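Local coordinates for malonyl CoA:acyl carrier protein malonyltransferase (PDB 1NM2) that probably transfers the malonyl group from malonyl-CoA to holo acyl carrier protein, a step that supplies fatty acid biosynthesis, at residues L125-A130 and R204-A209. Residues are numbered along the deposited sequence; the frame is centred on the assembly and turned at random.
Sequences LAMAEA and RHMAPA
The methyl of Ala130 points at the start of helix 207-217 and meets three side chains there. Met206 CE lies 3.7 Å from Ala130 CB, and Pro208 CG touches the same CB at 3.7 Å. Ala209 CB is slightly farther off. One turn earlier, Ala126 also points across, and its CB sits 4.1 Å from Ala209 CB. With methyls at both positions the backbones come close, and the CA atoms of Ala126 and Ala209 are 4.8 Å apart. Ala209 CB also rests against Ala126 O, which already accepts the helical bond from Ala130 N.

Met206 is the N-cap residue of helix 207-217. Its O accepts from Ala209 N. The side chain bends at chi2 (-61°) and again at chi3, which brings its sulfur and methyl close to helix 113-132. Met206 SD lies 4.0 Å from Met127 CB, and the two methionine side chains cross at about a right angle. The contact joins helix 113-132 to the N-terminal end of helix 207-217 in the acyltransferase domain, whose core is alpha/beta hydrolase-like. Met127 CG packs on Ala209 CB at 4.1 Å. The Met127 side chain lies about 4 Å from an acetate bound in the active site, where it mimics a malonyl group. It is near, but not touching, the probable nucleophile elbow around Ser98. Phe201 touches both methionines, and Gln61 of helix 57-75 also packs on Met127.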
ATOM      1  N   LEU A 125      -4.735 -13.495   2.427  1.00 16.99           N
ATOM      2  CA  LEU A 125      -5.141 -14.867   2.165  1.00 16.47           C
ATOM      3  C   LEU A 125      -6.211 -14.883   1.078  1.00 17.53           C
ATOM      4  O   LEU A 125      -6.130 -15.670   0.141  1.00 17.99           O
ATOM      5  CB  LEU A 125      -5.691 -15.512   3.443  1.00 17.53           C
ATOM      6  CG  LEU A 125      -4.687 -15.763   4.578  1.00 20.59           C
ATOM      7  CD1 LEU A 125      -5.426 -16.030   5.878  1.00 22.60           C
ATOM      8  CD2 LEU A 125      -3.788 -16.940   4.219  1.00 23.71           C
ATOM      9  N   ALA A 126      -7.200 -13.998   1.193  1.00 17.16           N
ATOM     10  CA  ALA A 126      -8.289 -13.931   0.220  1.00 18.04           C
ATOM     11  C   ALA A 126      -7.817 -13.633  -1.195  1.00 18.34           C
ATOM     12  O   ALA A 126      -8.316 -14.220  -2.154  1.00 18.68           O
ATOM     13  CB  ALA A 126      -9.322 -12.881   0.653  1.00 16.79           C
ATOM     14  N   MET A 127      -6.873 -12.706  -1.330  1.00 18.57           N
ATOM     15  CA  MET A 127      -6.357 -12.351  -2.649  1.00 18.59           C
ATOM     16  C   MET A 127      -5.489 -13.479  -3.216  1.00 17.92           C
ATOM     17  O   MET A 127      -5.456 -13.700  -4.423  1.00 15.47           O
ATOM     18  CB  MET A 127      -5.578 -11.030  -2.565  1.00 17.51           C
ATOM     19  CG  MET A 127      -6.489  -9.835  -2.244  1.00 17.43           C
ATOM     20  SD  MET A 127      -5.669  -8.243  -2.018  1.00 17.21           S
ATOM     21  CE  MET A 127      -5.425  -7.767  -3.732  1.00 15.48           C
ATOM     22  N   ALA A 128      -4.803 -14.204  -2.340  1.00 18.69           N
ATOM     23  CA  ALA A 128      -3.978 -15.320  -2.791  1.00 19.08           C
ATOM     24  C   ALA A 128      -4.906 -16.395  -3.348  1.00 18.83           C
ATOM     25  O   ALA A 128      -4.680 -16.926  -4.437  1.00 17.69           O
ATOM     26  CB  ALA A 128      -3.165 -15.879  -1.632  1.00 18.44           C
ATOM     27  N   GLU A 129      -5.964 -16.694  -2.596  1.00 20.79           N
ATOM     28  CA  GLU A 129      -6.940 -17.706  -2.991  1.00 21.64           C
ATOM     29  C   GLU A 129      -7.637 -17.348  -4.304  1.00 21.23           C
ATOM     30  O   GLU A 129      -7.843 -18.208  -5.164  1.00 20.34           O
ATOM     31  CB  GLU A 129      -7.976 -17.889  -1.879  1.00 23.64           C
ATOM     32  CG  GLU A 129      -7.395 -18.494  -0.618  1.00 25.19           C
ATOM     33  CD  GLU A 129      -8.427 -18.693   0.475  1.00 28.98           C
ATOM     34  OE1 GLU A 129      -8.157 -19.487   1.396  1.00 31.23           O
ATOM     35  OE2 GLU A 129      -9.501 -18.053   0.425  1.00 30.13           O
ATOM     36  N   ALA A 130      -7.993 -16.078  -4.459  1.00 19.53           N
ATOM     37  CA  ALA A 130      -8.643 -15.620  -5.681  1.00 20.09           C
ATOM     38  C   ALA A 130      -7.697 -15.778  -6.872  1.00 19.45           C
ATOM     39  O   ALA A 130      -8.099 -16.206  -7.954  1.00 19.05           O
ATOM     40  CB  ALA A 130      -9.052 -14.159  -5.530  1.00 21.13           C
ATOM     41  N   ARG A 204     -11.512  -7.227 -11.484  1.00 20.22           N
ATOM     42  CA  ARG A 204     -12.673  -8.058 -11.185  1.00 19.13           C
ATOM     43  C   ARG A 204     -12.260  -9.482 -10.830  1.00 19.06           C
ATOM     44  O   ARG A 204     -13.050 -10.249 -10.268  1.00 16.31           O
ATOM     45  CB  ARG A 204     -13.618  -8.104 -12.388  1.00 24.25           C
ATOM     46  CG  ARG A 204     -13.051  -8.855 -13.585  1.00 27.36           C
ATOM     47  CD  ARG A 204     -14.126  -9.128 -14.630  1.00 33.66           C
ATOM     48  NE  ARG A 204     -13.637 -10.003 -15.693  1.00 36.93           N
ATOM     49  CZ  ARG A 204     -12.657  -9.680 -16.532  1.00 40.50           C
ATOM     50  NH1 ARG A 204     -12.059  -8.498 -16.434  1.00 41.33           N
ATOM     51  NH2 ARG A 204     -12.268 -10.542 -17.465  1.00 41.07           N
ATOM     52  N   HIS A 205     -11.032  -9.852 -11.178  1.00 17.05           N
ATOM     53  CA  HIS A 205     -10.564 -11.190 -10.856  1.00 19.54           C
ATOM     54  C   HIS A 205     -10.469 -11.385  -9.344  1.00 18.39           C
ATOM     55  O   HIS A 205     -10.330 -12.509  -8.873  1.00 18.00           O
ATOM     56  CB  HIS A 205      -9.211 -11.467 -11.524  1.00 21.00           C
ATOM     57  CG  HIS A 205      -9.320 -11.781 -12.984  1.00 21.97           C
ATOM     58  ND1 HIS A 205      -8.926 -10.901 -13.970  1.00 23.89           N
ATOM     59  CD2 HIS A 205      -9.819 -12.865 -13.625  1.00 20.90           C
ATOM     60  CE1 HIS A 205      -9.182 -11.428 -15.155  1.00 22.43           C
ATOM     61  NE2 HIS A 205      -9.725 -12.618 -14.973  1.00 23.42           N
ATOM     62  N   MET A 206     -10.558 -10.287  -8.594  1.00 18.29           N
ATOM     63  CA  MET A 206     -10.500 -10.337  -7.127  1.00 17.21           C
ATOM     64  C   MET A 206     -11.898 -10.311  -6.507  1.00 17.95           C
ATOM     65  O   MET A 206     -12.038 -10.192  -5.287  1.00 16.30           O
ATOM     66  CB  MET A 206      -9.695  -9.151  -6.575  1.00 15.68           C
ATOM     67  CG  MET A 206      -8.193  -9.224  -6.829  1.00 15.84           C
ATOM     68  SD  MET A 206      -7.426 -10.679  -6.072  1.00 15.92           S
ATOM     69  CE  MET A 206      -7.167 -11.684  -7.526  1.00 15.45           C
ATOM     70  N   ALA A 207     -12.926 -10.416  -7.346  1.00 17.57           N
ATOM     71  CA  ALA A 207     -14.308 -10.400  -6.874  1.00 18.19           C
ATOM     72  C   ALA A 207     -14.534 -11.352  -5.704  1.00 19.08           C
ATOM     73  O   ALA A 207     -15.176 -10.985  -4.718  1.00 19.10           O
ATOM     74  CB  ALA A 207     -15.279 -10.738  -8.028  1.00 17.81           C
ATOM     75  N   PRO A 208     -14.016 -12.591  -5.793  1.00 20.46           N
ATOM     76  CA  PRO A 208     -14.218 -13.521  -4.678  1.00 20.27           C
ATOM     77  C   PRO A 208     -13.471 -13.090  -3.416  1.00 20.04           C
ATOM     78  O   PRO A 208     -13.824 -13.503  -2.315  1.00 17.58           O
ATOM     79  CB  PRO A 208     -13.724 -14.857  -5.241  1.00 21.23           C
ATOM     80  CG  PRO A 208     -12.693 -14.453  -6.235  1.00 23.14           C
ATOM     81  CD  PRO A 208     -13.302 -13.245  -6.906  1.00 21.31           C
ATOM     82  N   ALA A 209     -12.444 -12.257  -3.578  1.00 19.12           N
ATOM     83  CA  ALA A 209     -11.679 -11.761  -2.436  1.00 18.94           C
ATOM     84  C   ALA A 209     -12.516 -10.710  -1.693  1.00 18.93           C
ATOM     85  O   ALA A 209     -12.402 -10.554  -0.477  1.00 19.85           O
ATOM     86  CB  ALA A 209     -10.347 -11.156  -2.906  1.00 18.33           C
TER